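Local coordinates for nodulation fucosyltransferase NodZ (Bradyrhizobium sp., PDB 2HHC), which is a bacterial nodulation fucosyltransferase, a glycosyltransferase probably of the two-domain GT-B type, at residues A56-V61 with S266-M271; E62-V67 with E141-R146; K207-S212 with L235-F240. All blocks are in the same frame, centred on the assembly; numbering follows the deposited sequence. Where two conformers were deposited one is given.

Contact 1 (A56-V61 with S266-M271); sequences AFFEPV and SALIDM
F57 and F58 meet L268 in a small, buried and wholly apolar contact, where the chain leaving the short helix 54-57 comes up against one side of helix 258-274. The two segments are tied to different sheets of the molecule: 56-61 leads into the strand pair 63-64 and 67-70 of the N-terminal sheet, whereas helix 258-274 precedes strand 279-283 of the C-terminal sheet. The contact is therefore consistent with a bridge between the two Rossmann-like halves expected of a GT-B protein. L268 serves both phenylalanines by dividing its methyl groups between them. Its CG, beside the backbone N and anti to the carbonyl carbon (chi1 -70°), is directed at segment 56-61, which leaves one methyl for each phenylalanine. L268 CD1 approaches the base of F57, 3.7 Å from F57 CB and 3.9 Å from F57 CD1, with the two side chains crossing at about a right angle. L268 CD2 instead reaches the far end of the other ring, 4.1 Å from F58 CZ. Both methyls arrive obliquely to the ring planes. One face of the F57 ring is covered within its own segment by A56 CB, 3.9 Å above the plane and offset toward the rim. Around these three residues, F15 forms a T-shaped pair with F57, I261 and Y272 of helix 258-274 touch F57 and F58 respectively, and I269 packs on helix 152-166 while D270 touches strand 217-223.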
ATOM      1  N   ALA A  56     -12.554   1.339  -8.777  1.00 29.69           N
ATOM      2  CA  ALA A  56     -12.826  -0.074  -8.803  1.00 28.23           C
ATOM      3  C   ALA A  56     -12.689  -0.700  -7.401  1.00 28.83           C
ATOM      4  O   ALA A  56     -13.275  -1.731  -7.152  1.00 29.30           O
ATOM      5  CB  ALA A  56     -11.925  -0.786  -9.829  1.00 30.73           C
ATOM      6  N   PHE A  57     -11.929  -0.040  -6.515  1.00 27.72           N
ATOM      7  CA  PHE A  57     -11.676  -0.570  -5.203  1.00 28.20           C
ATOM      8  C   PHE A  57     -12.147   0.294  -4.044  1.00 27.73           C
ATOM      9  O   PHE A  57     -12.429  -0.232  -2.967  1.00 28.62           O
ATOM     10  CB  PHE A  57     -10.165  -0.840  -5.069  1.00 29.40           C
ATOM     11  CG  PHE A  57      -9.666  -1.843  -6.106  1.00 29.37           C
ATOM     12  CD1 PHE A  57      -9.990  -3.174  -6.043  1.00 28.77           C
ATOM     13  CD2 PHE A  57      -8.968  -1.410  -7.217  1.00 29.48           C
ATOM     14  CE1 PHE A  57      -9.594  -4.054  -7.037  1.00 28.74           C
ATOM     15  CE2 PHE A  57      -8.563  -2.287  -8.227  1.00 30.73           C
ATOM     16  CZ  PHE A  57      -8.856  -3.605  -8.126  1.00 28.82           C
ATOM     17  N   PHE A  58     -12.204   1.608  -4.296  1.00 28.79           N
ATOM     18  CA  PHE A  58     -12.569   2.584  -3.247  1.00 27.95           C
ATOM     19  C   PHE A  58     -13.774   3.388  -3.695  1.00 28.87           C
ATOM     20  O   PHE A  58     -14.002   3.578  -4.876  1.00 29.44           O
ATOM     21  CB  PHE A  58     -11.383   3.511  -2.971  1.00 28.89           C
ATOM     22  CG  PHE A  58     -10.223   2.805  -2.331  1.00 28.34           C
ATOM     23  CD1 PHE A  58     -10.185   2.606  -0.975  1.00 28.66           C
ATOM     24  CD2 PHE A  58      -9.247   2.266  -3.088  1.00 29.22           C
ATOM     25  CE1 PHE A  58      -9.135   1.913  -0.407  1.00 29.52           C
ATOM     26  CE2 PHE A  58      -8.192   1.572  -2.504  1.00 29.10           C
ATOM     27  CZ  PHE A  58      -8.147   1.414  -1.163  1.00 30.14           C
ATOM     28  N   GLU A  59     -14.478   3.913  -2.713  1.00 28.85           N
ATOM     29  CA  GLU A  59     -15.618   4.797  -2.954  1.00 30.11           C
ATOM     30  C   GLU A  59     -15.175   6.168  -3.442  1.00 30.42           C
ATOM     31  O   GLU A  59     -14.026   6.585  -3.167  1.00 30.99           O
ATOM     32  CB  GLU A  59     -16.467   4.895  -1.677  1.00 28.96           C
ATOM     33  CG  GLU A  59     -17.105   3.540  -1.290  1.00 29.83           C
ATOM     34  CD  GLU A  59     -18.049   3.628  -0.168  1.00 33.09           C
ATOM     35  OE1 GLU A  59     -17.993   4.607   0.607  1.00 36.29           O
ATOM     36  OE2 GLU A  59     -18.902   2.715  -0.056  1.00 33.40           O
ATOM     37  N   PRO A  60     -16.047   6.856  -4.195  1.00 32.59           N
ATOM     38  CA  PRO A  60     -15.718   8.219  -4.638  1.00 34.00           C
ATOM     39  C   PRO A  60     -15.302   9.101  -3.504  1.00 33.66           C
ATOM     40  O   PRO A  60     -15.898   9.028  -2.424  1.00 34.33           O
ATOM     41  CB  PRO A  60     -17.057   8.728  -5.211  1.00 34.59           C
ATOM     42  CG  PRO A  60     -17.805   7.529  -5.595  1.00 36.10           C
ATOM     43  CD  PRO A  60     -17.389   6.440  -4.647  1.00 33.85           C
ATOM     44  N   VAL A  61     -14.268   9.896  -3.711  1.00 34.34           N
ATOM     45  CA  VAL A  61     -13.831  10.866  -2.697  1.00 35.31           C
ATOM     46  C   VAL A  61     -13.573  12.194  -3.422  1.00 33.15           C
ATOM     47  O   VAL A  61     -12.854  12.223  -4.455  1.00 33.46           O
ATOM     48  CB  VAL A  61     -12.602  10.319  -1.892  1.00 37.39           C
ATOM     49  CG1 VAL A  61     -11.498   9.920  -2.762  1.00 37.06           C
ATOM     50  CG2 VAL A  61     -12.108  11.330  -0.869  1.00 38.52           C
ATOM     51  N   SER A 266      -8.659  -9.302  -3.174  1.00 27.96           N
ATOM     52  CA  SER A 266      -7.987 -10.225  -2.290  1.00 29.22           C
ATOM     53  C   SER A 266      -6.789  -9.601  -1.546  1.00 28.45           C
ATOM     54  O   SER A 266      -6.569  -9.796  -0.357  1.00 29.48           O
ATOM     55  CB  SER A 266      -7.536 -11.421  -3.152  0.65 29.91           C
ATOM     56  OG  SER A 266      -6.897 -12.371  -2.338  0.65 36.27           O
ATOM     57  N   ALA A 267      -6.021  -8.815  -2.287  1.00 27.50           N
ATOM     58  CA  ALA A 267      -4.908  -8.097  -1.692  1.00 28.29           C
ATOM     59  C   ALA A 267      -5.384  -7.151  -0.595  1.00 28.54           C
ATOM     60  O   ALA A 267      -4.836  -7.101   0.493  1.00 29.20           O
ATOM     61  CB  ALA A 267      -4.134  -7.372  -2.741  1.00 28.89           C
ATOM     62  N   LEU A 268      -6.426  -6.379  -0.902  1.00 27.58           N
ATOM     63  CA  LEU A 268      -6.931  -5.404   0.056  1.00 27.56           C
ATOM     64  C   LEU A 268      -7.523  -6.073   1.289  1.00 27.84           C
ATOM     65  O   LEU A 268      -7.323  -5.594   2.417  1.00 28.67           O
ATOM     66  CB  LEU A 268      -7.955  -4.472  -0.616  1.00 28.16           C
ATOM     67  CG  LEU A 268      -7.354  -3.491  -1.627  1.00 26.92           C
ATOM     68  CD1 LEU A 268      -8.391  -2.895  -2.548  1.00 27.12           C
ATOM     69  CD2 LEU A 268      -6.523  -2.378  -0.928  1.00 27.22           C
ATOM     70  N   ILE A 269      -8.274  -7.148   1.082  1.00 27.43           N
ATOM     71  CA  ILE A 269      -8.811  -7.886   2.200  1.00 29.16           C
ATOM     72  C   ILE A 269      -7.692  -8.320   3.168  1.00 29.59           C
ATOM     73  O   ILE A 269      -7.784  -8.139   4.414  1.00 30.74           O
ATOM     74  CB  ILE A 269      -9.669  -9.081   1.728  1.00 28.70           C
ATOM     75  CG1 ILE A 269     -10.926  -8.582   1.017  1.00 28.90           C
ATOM     76  CG2 ILE A 269     -10.039  -9.995   2.914  1.00 29.88           C
ATOM     77  CD1 ILE A 269     -11.588  -9.639   0.126  1.00 29.75           C
ATOM     78  N   ASP A 270      -6.639  -8.907   2.609  1.00 30.00           N
ATOM     79  CA  ASP A 270      -5.502  -9.333   3.443  1.00 30.34           C
ATOM     80  C   ASP A 270      -4.822  -8.140   4.132  1.00 30.25           C
ATOM     81  O   ASP A 270      -4.509  -8.167   5.327  1.00 30.18           O
ATOM     82  CB  ASP A 270      -4.450 -10.015   2.581  1.00 29.36           C
ATOM     83  CG  ASP A 270      -4.756 -11.495   2.275  1.00 33.30           C
ATOM     84  OD1 ASP A 270      -5.725 -12.036   2.845  1.00 34.86           O
ATOM     85  OD2 ASP A 270      -3.990 -12.078   1.432  1.00 36.97           O
ATOM     86  N   MET A 271      -4.606  -7.043   3.405  1.00 28.86           N
ATOM     87  CA  MET A 271      -3.890  -5.861   3.952  1.00 29.87           C
ATOM     88  C   MET A 271      -4.652  -5.279   5.146  1.00 30.45           C
ATOM     89  O   MET A 271      -4.066  -4.923   6.156  1.00 29.48           O
ATOM     90  CB  MET A 271      -3.696  -4.811   2.853  1.00 29.17           C
ATOM     91  CG  MET A 271      -2.730  -5.185   1.814  1.00 33.05           C
ATOM     92  SD  MET A 271      -2.773  -3.985   0.520  1.00 35.81           S
ATOM     93  CE  MET A 271      -2.216  -2.619   1.376  1.00 29.23           C
TER

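Contact 2 (E62-V67 with E141-R146); sequences EDIAGV and ERLIFR
I64 and A65 present their side chains to L143 and I144, all through apolar carbon contacts. I64 meets both helix residues, one branch each. Its CD1, at the end of the longer branch, lies 4.2 Å from I144 CD1, and these side chains cross at a slant; I144 CB points away from the hairpin, but CD1 comes back toward it. The I64 and L143 side chains slide past each other in opposite directions, I64 CG2 coming against L143 CD2. Their 3.2 Å spacing is tighter than normal carbon contact and therefore doubtful, L143 having been modelled in two conformers. In the conformer given, L143 CD1 is 3.5 Å from A65 CB, nearer the solvent. The segment 62-67 is the tip of a beta hairpin at the edge of the N-terminal sheet: strands 63-64 and 67-70 are joined by a type I' turn from I64 to V67, set against helix 138-147. Polar bonds hold the hairpin itself. I64 N donates to V67 O, and V67 N to I64 O. D63 OD1 accepts from G66 N in an Asx motif, on the syn side of the carboxylate and 22° out of its plane, with an N-H...O angle of 163°. W26 NE1 donates to I64 O.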
ATOM      1  N   GLU A  62     -14.132  13.276  -2.884  1.00 33.94           N
ATOM      2  CA  GLU A  62     -13.921  14.616  -3.484  1.00 34.45           C
ATOM      3  C   GLU A  62     -13.075  15.542  -2.599  1.00 33.30           C
ATOM      4  O   GLU A  62     -12.732  16.658  -3.032  1.00 32.65           O
ATOM      5  CB  GLU A  62     -15.239  15.255  -3.927  1.00 36.69           C
ATOM      6  CG  GLU A  62     -16.007  14.343  -4.928  1.00 40.21           C
ATOM      7  CD  GLU A  62     -16.940  13.294  -4.234  1.00 49.11           C
ATOM      8  OE1 GLU A  62     -17.380  13.511  -3.072  1.00 55.07           O
ATOM      9  OE2 GLU A  62     -17.259  12.244  -4.847  1.00 53.51           O
ATOM     10  N   ASP A  63     -12.785  15.115  -1.387  1.00 33.15           N
ATOM     11  CA  ASP A  63     -11.978  15.869  -0.437  1.00 33.96           C
ATOM     12  C   ASP A  63     -11.302  14.950   0.534  1.00 33.56           C
ATOM     13  O   ASP A  63     -11.955  14.051   1.037  1.00 35.91           O
ATOM     14  CB  ASP A  63     -12.869  16.855   0.330  1.00 34.68           C
ATOM     15  CG  ASP A  63     -12.095  17.665   1.346  1.00 36.70           C
ATOM     16  OD1 ASP A  63     -11.840  17.137   2.457  1.00 44.03           O
ATOM     17  OD2 ASP A  63     -11.745  18.834   1.018  1.00 45.31           O
ATOM     18  N   ILE A  64     -10.007  15.154   0.795  1.00 33.23           N
ATOM     19  CA  ILE A  64      -9.305  14.443   1.868  1.00 33.10           C
ATOM     20  C   ILE A  64      -8.706  15.481   2.759  1.00 32.21           C
ATOM     21  O   ILE A  64      -7.797  16.226   2.381  1.00 32.40           O
ATOM     22  CB  ILE A  64      -8.215  13.448   1.332  1.00 33.28           C
ATOM     23  CG1 ILE A  64      -8.865  12.328   0.501  1.00 32.98           C
ATOM     24  CG2 ILE A  64      -7.345  12.913   2.500  1.00 34.15           C
ATOM     25  CD1 ILE A  64      -7.895  11.453  -0.229  1.00 34.90           C
ATOM     26  N   ALA A  65      -9.321  15.607   3.940  1.00 33.37           N
ATOM     27  CA  ALA A  65      -8.820  16.527   4.940  1.00 34.21           C
ATOM     28  C   ALA A  65      -8.516  17.937   4.431  1.00 33.50           C
ATOM     29  O   ALA A  65      -7.441  18.533   4.657  1.00 35.50           O
ATOM     30  CB  ALA A  65      -7.646  15.932   5.692  1.00 34.28           C
ATOM     31  N   GLY A  66      -9.463  18.473   3.658  1.00 34.22           N
ATOM     32  CA  GLY A  66      -9.366  19.848   3.146  1.00 33.28           C
ATOM     33  C   GLY A  66      -8.780  20.042   1.763  1.00 32.97           C
ATOM     34  O   GLY A  66      -8.824  21.150   1.176  1.00 35.43           O
ATOM     35  N   VAL A  67      -8.244  18.961   1.212  1.00 31.10           N
ATOM     36  CA  VAL A  67      -7.620  18.987  -0.100  1.00 31.68           C
ATOM     37  C   VAL A  67      -8.658  18.449  -1.083  1.00 31.30           C
ATOM     38  O   VAL A  67      -9.131  17.306  -0.936  1.00 30.92           O
ATOM     39  CB  VAL A  67      -6.338  18.123  -0.157  1.00 32.34           C
ATOM     40  CG1 VAL A  67      -5.833  17.966  -1.604  1.00 32.56           C
ATOM     41  CG2 VAL A  67      -5.173  18.645   0.767  1.00 34.09           C
ATOM     42  N   GLU A 141       0.144   9.314   6.127  1.00 28.79           N
ATOM     43  CA  GLU A 141      -0.221   7.949   5.771  1.00 29.56           C
ATOM     44  C   GLU A 141      -1.516   7.571   6.487  1.00 30.01           C
ATOM     45  O   GLU A 141      -2.439   6.972   5.906  1.00 28.89           O
ATOM     46  CB  GLU A 141       0.889   6.959   6.164  1.00 28.75           C
ATOM     47  CG  GLU A 141       2.162   7.084   5.362  1.00 30.70           C
ATOM     48  CD  GLU A 141       3.186   6.153   5.962  1.00 30.38           C
ATOM     49  OE1 GLU A 141       3.022   4.899   5.738  1.00 30.81           O
ATOM     50  OE2 GLU A 141       4.071   6.561   6.745  1.00 28.92           O
ATOM     51  N   ARG A 142      -1.604   7.854   7.779  1.00 29.42           N
ATOM     52  CA  ARG A 142      -2.794   7.480   8.559  1.00 30.48           C
ATOM     53  C   ARG A 142      -3.997   8.246   8.042  1.00 30.48           C
ATOM     54  O   ARG A 142      -5.156   7.726   8.016  1.00 31.05           O
ATOM     55  CB  ARG A 142      -2.561   7.794  10.056  1.00 30.42           C
ATOM     56  CG  ARG A 142      -1.512   6.931  10.654  1.00 31.12           C
ATOM     57  CD  ARG A 142      -1.233   7.392  12.124  1.00 32.82           C
ATOM     58  NE  ARG A 142      -0.181   6.620  12.758  1.00 34.50           N
ATOM     59  CZ  ARG A 142      -0.365   5.431  13.236  1.00 33.75           C
ATOM     60  NH1 ARG A 142      -1.579   4.898  13.219  1.00 41.02           N
ATOM     61  NH2 ARG A 142       0.650   4.799  13.791  1.00 39.27           N
ATOM     62  N   LEU A 143      -3.801   9.497   7.688  1.00 29.81           N
ATOM     63  CA  LEU A 143      -4.899  10.307   7.146  1.00 31.00           C
ATOM     64  C   LEU A 143      -5.484   9.696   5.890  1.00 31.32           C
ATOM     65  O   LEU A 143      -6.677   9.631   5.702  1.00 32.36           O
ATOM     66  CB  LEU A 143      -4.459  11.751   7.025  0.50 32.40           C
ATOM     67  CG  LEU A 143      -5.683  12.611   6.871  0.50 31.74           C
ATOM     68  CD1 LEU A 143      -5.430  13.901   7.571  0.50 33.96           C
ATOM     69  CD2 LEU A 143      -5.898  12.720   5.366  0.50 33.59           C
ATOM     70  N   ILE A 144      -4.657   9.177   5.011  1.00 28.94           N
ATOM     71  CA  ILE A 144      -5.172   8.545   3.794  1.00 30.11           C
ATOM     72  C   ILE A 144      -5.998   7.331   4.166  1.00 31.72           C
ATOM     73  O   ILE A 144      -7.111   7.162   3.662  1.00 31.07           O
ATOM     74  CB  ILE A 144      -4.012   8.122   2.862  1.00 30.24           C
ATOM     75  CG1 ILE A 144      -3.373   9.374   2.229  1.00 32.74           C
ATOM     76  CG2 ILE A 144      -4.425   7.160   1.821  1.00 31.35           C
ATOM     77  CD1 ILE A 144      -4.242  10.246   1.416  1.00 36.14           C
ATOM     78  N   PHE A 145      -5.484   6.450   5.017  1.00 30.22           N
ATOM     79  CA  PHE A 145      -6.279   5.244   5.394  1.00 30.51           C
ATOM     80  C   PHE A 145      -7.602   5.551   6.033  1.00 30.86           C
ATOM     81  O   PHE A 145      -8.566   4.802   5.922  1.00 32.38           O
ATOM     82  CB  PHE A 145      -5.431   4.272   6.204  1.00 30.91           C
ATOM     83  CG  PHE A 145      -4.491   3.452   5.370  1.00 31.14           C
ATOM     84  CD1 PHE A 145      -4.951   2.379   4.614  1.00 31.76           C
ATOM     85  CD2 PHE A 145      -3.185   3.722   5.362  1.00 32.95           C
ATOM     86  CE1 PHE A 145      -4.112   1.623   3.875  1.00 32.57           C
ATOM     87  CE2 PHE A 145      -2.331   2.955   4.572  1.00 33.21           C
ATOM     88  CZ  PHE A 145      -2.842   1.933   3.838  1.00 30.84           C
ATOM     89  N   ARG A 146      -7.658   6.640   6.787  1.00 29.03           N
ATOM     90  CA  ARG A 146      -8.887   7.026   7.471  1.00 30.17           C
ATOM     91  C   ARG A 146      -9.891   7.721   6.566  1.00 29.97           C
ATOM     92  O   ARG A 146     -11.044   7.784   6.964  1.00 32.62           O
ATOM     93  CB  ARG A 146      -8.577   7.915   8.696  1.00 29.67           C
ATOM     94  CG  ARG A 146      -7.887   7.207   9.831  1.00 30.53           C
ATOM     95  CD  ARG A 146      -7.605   8.153  11.023  1.00 33.21           C
ATOM     96  NE  ARG A 146      -8.832   8.651  11.522  1.00 33.76           N
ATOM     97  CZ  ARG A 146      -9.589   7.998  12.370  1.00 38.90           C
ATOM     98  NH1 ARG A 146      -9.149   6.837  12.867  1.00 41.26           N
ATOM     99  NH2 ARG A 146     -10.724   8.514  12.755  1.00 39.32           N
TER

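Contact 3 (K207-S212 with L235-F240)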
ATOM      1  N   LYS A 207       8.296 -17.457  17.788  1.00 30.54           N
ATOM      2  CA  LYS A 207       8.576 -16.282  18.623  1.00 30.80           C
ATOM      3  C   LYS A 207       7.302 -15.554  18.956  1.00 31.18           C
ATOM      4  O   LYS A 207       7.049 -15.214  20.125  1.00 31.81           O
ATOM      5  CB  LYS A 207       9.626 -15.361  17.965  1.00 31.45           C
ATOM      6  CG  LYS A 207       9.853 -13.983  18.676  1.00 31.15           C
ATOM      7  CD  LYS A 207      10.983 -13.235  17.963  1.00 33.45           C
ATOM      8  CE  LYS A 207      11.253 -11.833  18.531  1.00 36.16           C
ATOM      9  NZ  LYS A 207      11.898 -11.865  19.857  1.00 37.98           N
ATOM     10  N   ALA A 208       6.473 -15.336  17.950  1.00 29.93           N
ATOM     11  CA  ALA A 208       5.206 -14.656  18.141  1.00 30.42           C
ATOM     12  C   ALA A 208       4.285 -15.438  19.068  1.00 30.62           C
ATOM     13  O   ALA A 208       3.585 -14.844  19.906  1.00 30.27           O
ATOM     14  CB  ALA A 208       4.511 -14.451  16.788  1.00 30.33           C
ATOM     15  N   LYS A 209       4.264 -16.758  18.918  1.00 31.49           N
ATOM     16  CA  LYS A 209       3.355 -17.600  19.709  1.00 31.16           C
ATOM     17  C   LYS A 209       3.750 -17.716  21.171  1.00 31.61           C
ATOM     18  O   LYS A 209       2.897 -18.055  22.006  1.00 32.96           O
ATOM     19  CB  LYS A 209       3.249 -19.000  19.102  1.00 31.61           C
ATOM     20  CG  LYS A 209       2.289 -19.086  17.932  1.00 31.24           C
ATOM     21  CD  LYS A 209       2.123 -20.503  17.390  1.00 32.58           C
ATOM     22  CE  LYS A 209       1.214 -21.282  18.360  0.65 35.50           C
ATOM     23  NZ  LYS A 209       1.305 -22.705  18.106  0.65 38.47           N
ATOM     24  N   ALA A 210       5.031 -17.467  21.469  1.00 30.06           N
ATOM     25  CA  ALA A 210       5.558 -17.498  22.841  1.00 31.00           C
ATOM     26  C   ALA A 210       5.222 -16.231  23.661  1.00 30.69           C
ATOM     27  O   ALA A 210       5.412 -16.222  24.889  1.00 31.93           O
ATOM     28  CB  ALA A 210       7.043 -17.685  22.791  1.00 31.04           C
ATOM     29  N   LEU A 211       4.766 -15.163  22.998  1.00 31.27           N
ATOM     30  CA  LEU A 211       4.278 -13.946  23.646  1.00 31.16           C
ATOM     31  C   LEU A 211       2.937 -14.239  24.309  1.00 31.96           C
ATOM     32  O   LEU A 211       2.308 -15.265  24.026  1.00 32.21           O
ATOM     33  CB  LEU A 211       4.142 -12.807  22.634  1.00 32.02           C
ATOM     34  CG  LEU A 211       5.446 -12.459  21.907  1.00 32.68           C
ATOM     35  CD1 LEU A 211       5.253 -11.381  20.873  1.00 33.88           C
ATOM     36  CD2 LEU A 211       6.533 -12.078  22.890  1.00 33.14           C
ATOM     37  N   SER A 212       2.522 -13.377  25.236  1.00 32.43           N
ATOM     38  CA  SER A 212       1.255 -13.574  25.937  1.00 32.31           C
ATOM     39  C   SER A 212       0.180 -12.758  25.255  1.00 31.82           C
ATOM     40  O   SER A 212       0.424 -11.635  24.809  1.00 32.66           O
ATOM     41  CB  SER A 212       1.382 -13.208  27.409  1.00 32.31           C
ATOM     42  OG  SER A 212       2.180 -14.196  28.055  1.00 36.40           O
ATOM     43  N   LEU A 235       2.402 -27.157   9.973  1.00 24.32           N
ATOM     44  CA  LEU A 235       3.436 -26.998  11.016  1.00 25.60           C
ATOM     45  C   LEU A 235       2.941 -26.326  12.298  1.00 25.58           C
ATOM     46  O   LEU A 235       3.637 -26.433  13.348  1.00 25.09           O
ATOM     47  CB  LEU A 235       4.647 -26.208  10.462  1.00 25.15           C
ATOM     48  CG  LEU A 235       5.509 -27.083   9.529  1.00 24.01           C
ATOM     49  CD1 LEU A 235       6.398 -26.255   8.651  1.00 27.61           C
ATOM     50  CD2 LEU A 235       6.335 -28.042  10.294  1.00 25.11           C
ATOM     51  N   PHE A 236       1.761 -25.699  12.260  1.00 25.78           N
ATOM     52  CA  PHE A 236       1.207 -24.959  13.414  1.00 27.00           C
ATOM     53  C   PHE A 236      -0.249 -25.215  13.473  1.00 28.32           C
ATOM     54  O   PHE A 236      -0.876 -25.426  12.429  1.00 28.62           O
ATOM     55  CB  PHE A 236       1.476 -23.461  13.293  1.00 28.11           C
ATOM     56  CG  PHE A 236       2.928 -23.122  13.300  1.00 25.66           C
ATOM     57  CD1 PHE A 236       3.630 -22.974  14.492  1.00 29.01           C
ATOM     58  CD2 PHE A 236       3.631 -23.021  12.106  1.00 27.74           C
ATOM     59  CE1 PHE A 236       4.961 -22.684  14.472  1.00 30.01           C
ATOM     60  CE2 PHE A 236       5.007 -22.750  12.080  1.00 28.67           C
ATOM     61  CZ  PHE A 236       5.674 -22.576  13.270  1.00 30.79           C
ATOM     62  N   PRO A 237      -0.821 -25.189  14.683  1.00 29.01           N
ATOM     63  CA  PRO A 237      -2.251 -25.272  14.773  1.00 29.22           C
ATOM     64  C   PRO A 237      -2.926 -23.937  14.495  1.00 29.46           C
ATOM     65  O   PRO A 237      -2.336 -22.844  14.629  1.00 29.96           O
ATOM     66  CB  PRO A 237      -2.472 -25.686  16.234  1.00 29.57           C
ATOM     67  CG  PRO A 237      -1.356 -24.994  16.948  1.00 30.12           C
ATOM     68  CD  PRO A 237      -0.180 -25.007  15.992  1.00 30.67           C
ATOM     69  N   ASP A 238      -4.174 -24.043  14.085  1.00 29.65           N
ATOM     70  CA  ASP A 238      -5.055 -22.873  13.991  1.00 29.75           C
ATOM     71  C   ASP A 238      -4.579 -21.845  12.975  1.00 30.18           C
ATOM     72  O   ASP A 238      -4.757 -20.665  13.160  1.00 30.89           O
ATOM     73  CB  ASP A 238      -5.313 -22.243  15.390  1.00 30.00           C
ATOM     74  CG  ASP A 238      -5.878 -23.241  16.379  1.00 33.65           C
ATOM     75  OD1 ASP A 238      -6.935 -23.835  16.051  1.00 36.99           O
ATOM     76  OD2 ASP A 238      -5.232 -23.495  17.421  1.00 36.43           O
ATOM     77  N   VAL A 239      -4.004 -22.329  11.863  1.00 29.46           N
ATOM     78  CA  VAL A 239      -3.653 -21.463  10.750  1.00 28.96           C
ATOM     79  C   VAL A 239      -4.821 -21.366   9.774  1.00 27.88           C
ATOM     80  O   VAL A 239      -5.458 -22.392   9.418  1.00 29.35           O
ATOM     81  CB  VAL A 239      -2.394 -21.995  10.014  1.00 28.30           C
ATOM     82  CG1 VAL A 239      -2.069 -21.110   8.815  1.00 31.96           C
ATOM     83  CG2 VAL A 239      -1.198 -22.035  10.950  1.00 28.63           C
ATOM     84  N   PHE A 240      -5.124 -20.143   9.381  1.00 29.15           N
ATOM     85  CA  PHE A 240      -6.138 -19.899   8.360  1.00 28.83           C
ATOM     86  C   PHE A 240      -5.698 -18.795   7.416  1.00 29.05           C
ATOM     87  O   PHE A 240      -4.848 -17.986   7.724  1.00 29.84           O
ATOM     88  CB  PHE A 240      -7.494 -19.563   9.004  1.00 29.99           C
ATOM     89  CG  PHE A 240      -7.542 -18.231   9.667  1.00 30.33           C
ATOM     90  CD1 PHE A 240      -6.980 -18.060  10.936  1.00 31.52           C
ATOM     91  CD2 PHE A 240      -8.094 -17.127   9.047  1.00 32.18           C
ATOM     92  CE1 PHE A 240      -7.014 -16.822  11.557  1.00 29.50           C
ATOM     93  CE2 PHE A 240      -8.112 -15.868   9.656  1.00 30.91           C
ATOM     94  CZ  PHE A 240      -7.595 -15.719  10.947  1.00 31.02           C
TER
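K209, in the last turns of helix 192-209 and near the surface, crosses F236 at a slant with its CD and brings its ammonium end to P237. K207 and A208, which precede it, face elsewhere: both touch I301 of strand 299-303, K207 also meets L311 and M313 of strand 311-315, and A208 O receives a hydrogen bond from Y213 OH. K209 itself was modelled in two conformers, so the details hold for the one given. Its chain is extended at chi2 but bent at chi3 (76°), and this bend brings the end of the chain round to the proline. K209 CD lies 4.1 Å from F236 CD1, obliquely to the ring plane. Beyond it, the ammonium end and the CG-CD side of the proline reach toward each other, with K209 NZ 3.5 Å from P237 CD and 3.7 Å from P237 CG. The nearest opposite charge in the other segment is distant, with K209 NZ 6.6 Å from D238 OD2. The partner segment belongs to a beta-alpha-beta crossover: strand 217-223, helix 226-235 and the adjacent parallel strand 239-240, at the edge of the C-terminal sheet. F236 and P237 lie in its loop between helix and strand, and F236 is buried against C202, I205 and R206 of helix 192-209. Further along, L211 turns to R299 and M313, and S212 O accepts a hydrogen bond from R299 NH1.

Overall arrangement
Contact 1 is the fully buried one, and it pairs an element linked to the N-terminal sheet with a helix that leads into the C-terminal sheet. Contacts 2 and 3 are partly buried and each involves an edge of a sheet: strand 63-64 of the N-terminal sheet, and the loop leading into strand 239-240 of the C-terminal one. Contacts 1 and 2 adjoin in sequence, with centres 15 Å apart, whereas contact 3 lies 28 Å from contact 1 and 36 Å from contact 2, centre to centre. Chemistry follows depth: phenylalanines against a leucine inside, aliphatic branches beside a hydrogen-bonded turn in contact 2, and a lysine whose CD and NZ touch a phenylalanine and a proline in contact 3.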